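Local coordinates for protein fumarase E (Shigella flexneri 2a str. 2457T, PDB 3C8G) that probably catalyses the addition of water to fumarate to give malate, working as a homodimer of the MtlR/FumE family, at residues R38-S43 with R75-L80; D117-S120 with S124-R127; D69-L74 with Y97-N102. One frame throughout, in Å; residues are numbered along the deposited sequence.

Interaction 1: residues R38-S43 with R75-L80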
loop_
_atom_site.group_PDB
_atom_site.type_symbol
_atom_site.label_atom_id
_atom_site.label_comp_id
_atom_site.label_asym_id
_atom_site.label_seq_id
_atom_site.Cartn_x
_atom_site.Cartn_y
_atom_site.Cartn_z
ATOM N N ARG B 38 -0.141 -9.579 -8.979
ATOM C CA ARG B 38 1.088 -8.795 -9.044
ATOM C C ARG B 38 1.439 -8.315 -10.450
ATOM O O ARG B 38 2.058 -7.279 -10.585
ATOM C CB ARG B 38 2.269 -9.560 -8.424
ATOM C CG ARG B 38 2.436 -9.373 -6.900
ATOM C CD ARG B 38 3.589 -10.251 -6.339
ATOM N NE ARG B 38 4.838 -9.545 -6.013
ATOM C CZ ARG B 38 4.937 -8.277 -5.593
ATOM N NH1 ARG B 38 6.129 -7.764 -5.305
ATOM N NH2 ARG B 38 3.859 -7.518 -5.440
ATOM N N GLN B 39 1.061 -9.068 -11.488
ATOM C CA GLN B 39 1.258 -8.622 -12.875
ATOM C C GLN B 39 0.299 -7.464 -13.176
ATOM O O GLN B 39 0.637 -6.573 -13.949
ATOM C CB GLN B 39 1.098 -9.763 -13.916
ATOM C CG GLN B 39 1.206 -11.189 -13.345
ATOM C CD GLN B 39 2.069 -12.177 -14.165
ATOM O OE1 GLN B 39 1.646 -12.688 -15.211
ATOM N NE2 GLN B 39 3.265 -12.481 -13.652
ATOM N N PHE B 40 -0.870 -7.471 -12.543
ATOM C CA PHE B 40 -1.883 -6.437 -12.722
ATOM C C PHE B 40 -1.487 -5.107 -12.103
ATOM O O PHE B 40 -1.734 -4.069 -12.679
ATOM C CB PHE B 40 -3.213 -6.902 -12.124
ATOM C CG PHE B 40 -4.347 -5.914 -12.284
ATOM C CD1 PHE B 40 -4.623 -4.984 -11.285
ATOM C CD2 PHE B 40 -5.157 -5.938 -13.419
ATOM C CE1 PHE B 40 -5.675 -4.077 -11.432
ATOM C CE2 PHE B 40 -6.210 -5.034 -13.585
ATOM C CZ PHE B 40 -6.475 -4.112 -12.598
ATOM N N LEU B 41 -0.876 -5.148 -10.930
ATOM C CA LEU B 41 -0.543 -3.933 -10.170
ATOM C C LEU B 41 0.042 -2.722 -10.951
ATOM O O LEU B 41 -0.374 -1.593 -10.706
ATOM C CB LEU B 41 0.332 -4.298 -8.957
ATOM C CG LEU B 41 -0.168 -4.504 -7.504
ATOM C CD1 LEU B 41 -1.683 -4.690 -7.282
ATOM C CD2 LEU B 41 0.627 -5.643 -6.850
ATOM N N PRO B 42 1.006 -2.948 -11.882
ATOM C CA PRO B 42 1.494 -1.843 -12.744
ATOM C C PRO B 42 0.394 -1.015 -13.393
ATOM O O PRO B 42 0.563 0.192 -13.576
ATOM C CB PRO B 42 2.288 -2.566 -13.834
ATOM C CG PRO B 42 2.749 -3.836 -13.173
ATOM C CD PRO B 42 1.723 -4.212 -12.152
ATOM N N SER B 43 -0.708 -1.683 -13.738
ATOM C CA SER B 43 -1.902 -1.069 -14.340
ATOM C C SER B 43 -2.426 0.099 -13.551
ATOM O O SER B 43 -3.097 0.964 -14.109
ATOM C CB SER B 43 -3.041 -2.074 -14.397
ATOM O OG SER B 43 -3.110 -2.633 -15.667
ATOM N N ARG B 75 -6.890 -5.406 -1.498
ATOM C CA ARG B 75 -7.451 -4.207 -0.928
ATOM C C ARG B 75 -7.057 -2.956 -1.724
ATOM O O ARG B 75 -7.915 -2.106 -1.973
ATOM C CB ARG B 75 -7.097 -4.115 0.546
ATOM C CG ARG B 75 -7.916 -5.108 1.331
ATOM C CD ARG B 75 -7.650 -5.032 2.792
ATOM N NE ARG B 75 -6.774 -6.110 3.232
ATOM C CZ ARG B 75 -6.880 -6.712 4.414
ATOM N NH1 ARG B 75 -7.844 -6.361 5.256
ATOM N NH2 ARG B 75 -6.035 -7.665 4.751
ATOM N N LEU B 76 -5.802 -2.873 -2.185
ATOM C CA LEU B 76 -5.367 -1.704 -2.972
ATOM C C LEU B 76 -6.198 -1.577 -4.253
ATOM O O LEU B 76 -6.753 -0.520 -4.533
ATOM C CB LEU B 76 -3.864 -1.745 -3.294
ATOM C CG LEU B 76 -3.012 -0.471 -3.206
ATOM C CD1 LEU B 76 -2.030 -0.394 -4.350
ATOM C CD2 LEU B 76 -3.809 0.785 -3.181
ATOM N N ILE B 77 -6.297 -2.664 -5.010
ATOM C CA ILE B 77 -7.031 -2.663 -6.262
ATOM C C ILE B 77 -8.501 -2.310 -6.034
ATOM O O ILE B 77 -9.088 -1.528 -6.811
ATOM C CB ILE B 77 -6.952 -4.013 -6.975
ATOM C CG1 ILE B 77 -5.486 -4.476 -7.125
ATOM C CG2 ILE B 77 -7.731 -3.963 -8.316
ATOM C CD1 ILE B 77 -5.336 -5.858 -7.739
ATOM N N TYR B 78 -9.089 -2.886 -4.980
ATOM C CA TYR B 78 -10.470 -2.585 -4.596
ATOM C C TYR B 78 -10.602 -1.077 -4.255
ATOM O O TYR B 78 -11.292 -0.345 -4.940
ATOM C CB TYR B 78 -10.902 -3.526 -3.457
ATOM C CG TYR B 78 -12.407 -3.788 -3.328
ATOM C CD1 TYR B 78 -13.233 -3.949 -4.442
ATOM C CD2 TYR B 78 -12.997 -3.901 -2.070
ATOM C CE1 TYR B 78 -14.624 -4.169 -4.292
ATOM C CE2 TYR B 78 -14.364 -4.131 -1.917
ATOM C CZ TYR B 78 -15.170 -4.264 -3.014
ATOM O OH TYR B 78 -16.513 -4.498 -2.800
ATOM N N ALA B 79 -9.871 -0.630 -3.239
ATOM C CA ALA B 79 -9.734 0.781 -2.842
ATOM C C ALA B 79 -9.693 1.830 -3.971
ATOM O O ALA B 79 -10.294 2.907 -3.866
ATOM C CB ALA B 79 -8.497 0.924 -1.977
ATOM N N LEU B 80 -8.972 1.516 -5.041
ATOM C CA LEU B 80 -8.894 2.408 -6.183
ATOM C C LEU B 80 -10.058 2.209 -7.159
ATOM O O LEU B 80 -10.048 2.759 -8.268
ATOM C CB LEU B 80 -7.548 2.257 -6.891
ATOM C CG LEU B 80 -6.305 2.503 -6.035
ATOM C CD1 LEU B 80 -5.048 1.933 -6.690
ATOM C CD2 LEU B 80 -6.157 3.976 -5.716
#
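The helix-to-helix seam that joins the end of helix 29-40 to helix 70-79 turns on Ile77, which meets Phe40 and Leu41 in a small apolar cluster of an all-helical fold. The example illustrates how one branched residue can serve two neighbours in sequence. The two arms of Ile77 have different tasks. Its CG2 branch lies anti to the backbone N and reaches the Phe40 ring at CE1, 3.7 Å away. The CG1 arm, extended through CD1, sets its terminal methyl 3.7 Å from CD1 of the same ring, so two adjacent ring carbons each take a methyl. The side chains meet obliquely.

Leu41 meets the same isoleucine from another direction, its side chain running across that of Ile77 at about a right angle. Here a single methyl does the touching: Leu41 CD1 lies 3.8 Å from Ile77 CG1 and 3.9 Å from Ile77 CD1. Phe40 can reach over because its CG is anti to the backbone N (chi1 -179°). One face of its ring is also covered by Ser43 CB, 4.2 Å above the plane and over the centre, in the turn where Ser43 N bonds to Phe40 O.

Beyond the pair, Leu41 touches Leu61 and Ile77 touches Met83, both in loops, while Ala79 and Tyr78 face another protein chain of the assembly. No hydrogen bond crosses between 38-43 and 75-80; van der Waals packing alone joins them, as in the hydrophobic core of a helical bundle.

Interaction 2: residues D117-S120 with S124-R127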
loop_
_atom_site.group_PDB
_atom_site.type_symbol
_atom_site.label_atom_id
_atom_site.label_comp_id
_atom_site.label_asym_id
_atom_site.label_seq_id
_atom_site.Cartn_x
_atom_site.Cartn_y
_atom_site.Cartn_z
ATOM N N ASP B 117 -18.581 -25.765 1.729
ATOM C CA ASP B 117 -18.998 -24.435 2.214
ATOM C C ASP B 117 -18.245 -23.328 1.514
ATOM O O ASP B 117 -18.835 -22.299 1.137
ATOM C CB ASP B 117 -18.829 -24.306 3.717
ATOM C CG ASP B 117 -19.887 -25.074 4.475
ATOM O OD1 ASP B 117 -20.803 -25.678 3.839
ATOM O OD2 ASP B 117 -19.809 -25.078 5.723
ATOM N N PHE B 118 -16.953 -23.552 1.307
ATOM C CA PHE B 118 -16.145 -22.561 0.653
ATOM C C PHE B 118 -16.598 -22.427 -0.798
ATOM O O PHE B 118 -16.819 -21.290 -1.262
ATOM C CB PHE B 118 -14.675 -22.915 0.813
ATOM C CG PHE B 118 -13.769 -22.302 -0.204
ATOM C CD1 PHE B 118 -13.323 -23.051 -1.277
ATOM C CD2 PHE B 118 -13.305 -21.002 -0.049
ATOM C CE1 PHE B 118 -12.448 -22.507 -2.207
ATOM C CE2 PHE B 118 -12.435 -20.431 -0.967
ATOM C CZ PHE B 118 -12.015 -21.179 -2.061
ATOM N N ILE B 119 -16.793 -23.552 -1.509
ATOM C CA ILE B 119 -17.145 -23.415 -2.920
ATOM C C ILE B 119 -18.545 -22.852 -3.188
ATOM O O ILE B 119 -18.788 -22.334 -4.259
ATOM C CB ILE B 119 -16.903 -24.656 -3.744
ATOM C CG1 ILE B 119 -17.958 -25.711 -3.463
ATOM C CG2 ILE B 119 -15.404 -25.139 -3.611
ATOM C CD1 ILE B 119 -17.596 -27.038 -4.059
ATOM N N SER B 120 -19.431 -22.913 -2.197
ATOM C CA SER B 120 -20.764 -22.305 -2.280
ATOM C C SER B 120 -20.739 -20.774 -2.246
ATOM O O SER B 120 -21.673 -20.130 -2.691
ATOM C CB SER B 120 -21.653 -22.821 -1.149
ATOM O OG SER B 120 -21.365 -24.192 -0.932
ATOM N N SER B 124 -17.708 -17.318 -9.090
ATOM C CA SER B 124 -17.365 -17.832 -10.410
ATOM C C SER B 124 -17.744 -19.302 -10.539
ATOM O O SER B 124 -17.907 -19.812 -11.639
ATOM C CB SER B 124 -15.897 -17.586 -10.748
ATOM O OG SER B 124 -15.056 -18.212 -9.807
ATOM N N ILE B 125 -17.935 -19.968 -9.411
ATOM C CA ILE B 125 -18.484 -21.323 -9.426
ATOM C C ILE B 125 -20.019 -21.287 -9.429
ATOM O O ILE B 125 -20.660 -21.895 -10.268
ATOM C CB ILE B 125 -17.942 -22.149 -8.231
ATOM C CG1 ILE B 125 -16.479 -22.462 -8.447
ATOM C CG2 ILE B 125 -18.714 -23.418 -8.052
ATOM C CD1 ILE B 125 -15.852 -23.036 -7.232
ATOM N N THR B 126 -20.575 -20.546 -8.482
ATOM C CA THR B 126 -22.025 -20.390 -8.261
ATOM C C THR B 126 -22.836 -19.785 -9.425
ATOM O O THR B 126 -24.017 -20.115 -9.616
ATOM C CB THR B 126 -22.216 -19.572 -6.949
ATOM O OG1 THR B 126 -22.475 -20.488 -5.878
ATOM C CG2 THR B 126 -23.332 -18.542 -7.034
ATOM N N ARG B 127 -22.175 -18.924 -10.199
ATOM C CA ARG B 127 -22.789 -18.166 -11.306
ATOM C C ARG B 127 -22.923 -18.977 -12.555
ATOM O O ARG B 127 -23.732 -18.647 -13.417
ATOM C CB ARG B 127 -21.960 -16.927 -11.650
ATOM C CG ARG B 127 -22.208 -15.774 -10.771
ATOM C CD ARG B 127 -21.434 -14.613 -11.316
ATOM N NE ARG B 127 -21.636 -13.428 -10.494
ATOM C CZ ARG B 127 -21.248 -12.212 -10.846
ATOM N NH1 ARG B 127 -21.478 -11.178 -10.041
ATOM N NH2 ARG B 127 -20.625 -12.035 -12.008
#
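The flat groups that Ile119 and Ser120 bring to Ile125 and Thr126 are peptide carbonyls, and no ring takes part in the contact itself. The rings close by look elsewhere: that of Phe118 meets Phe94 edge-to-face and Tyr97 with the planes at about 40°, both on helix 85-103, while Arg127 forms a cation-pi pair with Trp86. Tyr132 of helix 129-134 is touched by both Ser120 and Thr126, and Leu159 of helix 158-166 by Ile119.

Two kinds of contact join helix 113-120 to the short helix 123-126 that follows it. The first is apolar. Ile125 sends its CD1 methyl to within 4.0 Å of Ile119 CB, so the tip of one isoleucine rests near the branch point of the other. The other branch of Ile125 meets a carbonyl: its CG2 methyl, anti to the backbone N, is 3.9 Å from Ile119 O, and its CB is 4.1 Å from the same oxygen.

The second kind is polar. Thr126 OG1 donates a weak hydrogen bond of 3.3 Å to Ser120 O. At that point the CA atoms of Ser120 and Thr126 are 6.4 Å apart, closer than the 7.0 Å between the CA atoms of Ile119 and Ile125. The hydroxyl of Ser120 is engaged separately, hydrogen-bonding through OG to Trp116 O one turn back in its own helix.

As a worked example of how a tight connection between helices is closed, the contact shows modest chemistry: isoleucine packing supplies most of the touching surface, and a long threonine-to-carbonyl bond adds a directional but weak tie.

Interaction 3: residues D69-L74 with Y97-N102; sequences DIDVAL and YWHYLN
Asp71 and His99 form a histidine-carboxylate hydrogen bond that bridges helix 70-79 and helix 85-103 near the surface of this helical fold, and a capped helix start lies beside it. The principle it exemplifies is that two helices well apart in backbone, with 10.8 Å between the CA atoms of Asp71 and His99, can be joined by an aspartate and a histidine arriving from opposite directions.

The polar link comes first. His99 NE2 donates to Asp71 OD2 over 3.3 Å, using the syn lone pair of that oxygen, with an N-H...O angle of 146°. The bond is therefore fairly long and bent; OD2 lies tilted out of the imidazole plane, and the carboxylate and ring planes stand 42° apart. In both residues CG stands beside the backbone N and anti to the carbonyl carbon, which turns each polar group toward the other helix. Each group has its stronger polar partner on helix 85-103: Ser95 OG for Asp71 OD1 and Glu103 OE2 for His99 ND1. The ring is thus held through both nitrogens, which limits its rotation.

Capping is the second kind. Asp69 occupies the N-cap, and its OD2 accepts from Val72 N at 3.3 Å, nearly straight at 164°. A weak bond to the same oxygen comes from Asp71 N at 3.0 Å, and may help to hold the backbone of Asp71.

Van der Waals packing completes the account: Ile70 rests on Leu33 and Leu34 of helix 29-40, and Leu74 on Ile91 and Thr92 of helix 85-103. Back at the bridge, Asp71 OD1 lies at the edge of the His99 ring and in its plane, 3.9 Å from NE2.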
loop_
_atom_site.group_PDB
_atom_site.type_symbol
_atom_site.label_atom_id
_atom_site.label_comp_id
_atom_site.label_asym_id
_atom_site.label_seq_id
_atom_site.Cartn_x
_atom_site.Cartn_y
_atom_site.Cartn_z
ATOM N N ASP B 69 1.925 -9.121 -0.864
ATOM C CA ASP B 69 1.009 -9.759 0.071
ATOM C C ASP B 69 -0.377 -9.699 -0.576
ATOM O O ASP B 69 -0.930 -8.615 -0.755
ATOM C CB ASP B 69 1.038 -8.999 1.394
ATOM C CG ASP B 69 0.055 -9.540 2.431
ATOM O OD1 ASP B 69 0.523 -10.129 3.429
ATOM O OD2 ASP B 69 -1.175 -9.350 2.293
ATOM N N ILE B 70 -0.938 -10.851 -0.936
ATOM C CA ILE B 70 -2.204 -10.857 -1.671
ATOM C C ILE B 70 -3.305 -10.010 -1.039
ATOM O O ILE B 70 -4.075 -9.387 -1.734
ATOM C CB ILE B 70 -2.701 -12.298 -2.027
ATOM C CG1 ILE B 70 -3.592 -12.252 -3.267
ATOM C CG2 ILE B 70 -3.390 -12.977 -0.847
ATOM C CD1 ILE B 70 -3.685 -13.597 -4.007
ATOM N N ASP B 71 -3.363 -9.957 0.280
ATOM C CA ASP B 71 -4.440 -9.218 0.940
ATOM C C ASP B 71 -4.318 -7.711 0.661
ATOM O O ASP B 71 -5.262 -7.110 0.112
ATOM C CB ASP B 71 -4.495 -9.520 2.445
ATOM C CG ASP B 71 -4.532 -11.026 2.760
ATOM O OD1 ASP B 71 -5.116 -11.823 1.980
ATOM O OD2 ASP B 71 -3.975 -11.411 3.823
ATOM N N VAL B 72 -3.164 -7.111 1.000
ATOM C CA VAL B 72 -2.978 -5.661 0.839
ATOM C C VAL B 72 -3.041 -5.283 -0.636
ATOM O O VAL B 72 -3.672 -4.277 -1.002
ATOM C CB VAL B 72 -1.721 -5.057 1.571
ATOM C CG1 VAL B 72 -1.278 -5.917 2.754
ATOM C CG2 VAL B 72 -0.576 -4.823 0.621
ATOM N N ALA B 73 -2.440 -6.109 -1.488
ATOM C CA ALA B 73 -2.620 -5.964 -2.942
ATOM C C ALA B 73 -4.100 -5.934 -3.408
ATOM O O ALA B 73 -4.475 -5.108 -4.249
ATOM C CB ALA B 73 -1.875 -7.040 -3.660
ATOM N N LEU B 74 -4.925 -6.844 -2.882
ATOM C CA LEU B 74 -6.337 -6.913 -3.265
ATOM C C LEU B 74 -7.035 -5.665 -2.784
ATOM O O LEU B 74 -7.679 -4.951 -3.556
ATOM C CB LEU B 74 -7.034 -8.119 -2.647
ATOM C CG LEU B 74 -7.054 -9.419 -3.415
ATOM C CD1 LEU B 74 -7.609 -10.503 -2.489
ATOM C CD2 LEU B 74 -7.879 -9.273 -4.692
ATOM N N TYR B 97 -9.234 -18.943 2.929
ATOM C CA TYR B 97 -9.143 -20.407 3.005
ATOM C C TYR B 97 -7.703 -20.982 2.966
ATOM O O TYR B 97 -7.404 -21.949 3.678
ATOM C CB TYR B 97 -10.044 -21.062 1.945
ATOM C CG TYR B 97 -10.385 -22.517 2.217
ATOM C CD1 TYR B 97 -10.715 -23.380 1.168
ATOM C CD2 TYR B 97 -10.358 -23.036 3.512
ATOM C CE1 TYR B 97 -11.011 -24.720 1.403
ATOM C CE2 TYR B 97 -10.669 -24.361 3.763
ATOM C CZ TYR B 97 -10.997 -25.211 2.706
ATOM O OH TYR B 97 -11.312 -26.542 2.951
ATOM N N TRP B 98 -6.817 -20.405 2.154
ATOM C CA TRP B 98 -5.408 -20.834 2.171
ATOM C C TRP B 98 -4.818 -20.569 3.557
ATOM O O TRP B 98 -4.116 -21.423 4.119
ATOM C CB TRP B 98 -4.564 -20.185 1.057
ATOM C CG TRP B 98 -3.074 -20.255 1.346
ATOM C CD1 TRP B 98 -2.237 -19.200 1.567
ATOM C CD2 TRP B 98 -2.265 -21.446 1.492
ATOM N NE1 TRP B 98 -0.962 -19.646 1.843
ATOM C CE2 TRP B 98 -0.944 -21.018 1.804
ATOM C CE3 TRP B 98 -2.521 -22.823 1.378
ATOM C CZ2 TRP B 98 0.118 -21.915 1.999
ATOM C CZ3 TRP B 98 -1.459 -23.730 1.582
ATOM C CH2 TRP B 98 -0.157 -23.266 1.891
ATOM N N HIS B 99 -5.136 -19.402 4.112
ATOM C CA HIS B 99 -4.675 -19.017 5.448
ATOM C C HIS B 99 -5.144 -20.014 6.493
ATOM O O HIS B 99 -4.353 -20.469 7.318
ATOM C CB HIS B 99 -5.250 -17.671 5.831
ATOM C CG HIS B 99 -4.483 -16.501 5.315
ATOM N ND1 HIS B 99 -3.181 -16.239 5.694
ATOM C CD2 HIS B 99 -4.854 -15.489 4.497
ATOM C CE1 HIS B 99 -2.781 -15.120 5.118
ATOM N NE2 HIS B 99 -3.775 -14.651 4.380
ATOM N N TYR B 100 -6.441 -20.318 6.481
ATOM C CA TYR B 100 -6.969 -21.364 7.323
ATOM C C TYR B 100 -6.224 -22.703 7.119
ATOM O O TYR B 100 -5.877 -23.366 8.088
ATOM C CB TYR B 100 -8.461 -21.552 7.062
ATOM C CG TYR B 100 -9.058 -22.593 7.963
ATOM C CD1 TYR B 100 -9.014 -23.956 7.624
ATOM C CD2 TYR B 100 -9.642 -22.228 9.170
ATOM C CE1 TYR B 100 -9.542 -24.925 8.475
ATOM C CE2 TYR B 100 -10.170 -23.182 10.031
ATOM C CZ TYR B 100 -10.110 -24.523 9.678
ATOM O OH TYR B 100 -10.647 -25.452 10.540
ATOM N N LEU B 101 -5.977 -23.115 5.877
ATOM C CA LEU B 101 -5.300 -24.405 5.648
ATOM C C LEU B 101 -3.855 -24.370 6.146
ATOM O O LEU B 101 -3.352 -25.312 6.763
ATOM C CB LEU B 101 -5.329 -24.804 4.157
ATOM C CG LEU B 101 -6.689 -25.135 3.525
ATOM C CD1 LEU B 101 -6.596 -25.079 2.028
ATOM C CD2 LEU B 101 -7.262 -26.474 4.007
ATOM N N ASN B 102 -3.193 -23.256 5.877
ATOM C CA ASN B 102 -1.788 -23.094 6.242
ATOM C C ASN B 102 -1.505 -22.730 7.706
ATOM O O ASN B 102 -0.375 -22.882 8.169
ATOM C CB ASN B 102 -1.146 -22.044 5.348
ATOM C CG ASN B 102 0.335 -22.101 5.399
ATOM O OD1 ASN B 102 1.015 -21.131 5.113
ATOM N ND2 ASN B 102 0.854 -23.236 5.788
#

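How the interactions relate
Read from the N terminus, interaction 1 comes first, reaching from the end of helix 29-40 across the intervening loop and helix 50-55 to helix 70-79. Before it closes, interaction 3 has opened at 69-74, the N-cap and first turn of that same helix; it closes at 97-102, after helix 70-79 has led into helix 85-103. The two therefore cross, and they touch where Leu41 packs against the backbone of Ala73. Interaction 2 follows in series and closes the short turn between helices 113-120 and 123-126. It meets interaction 3 through Phe118 and Tyr97, so helix 85-103 connects the earlier helices to the later ones.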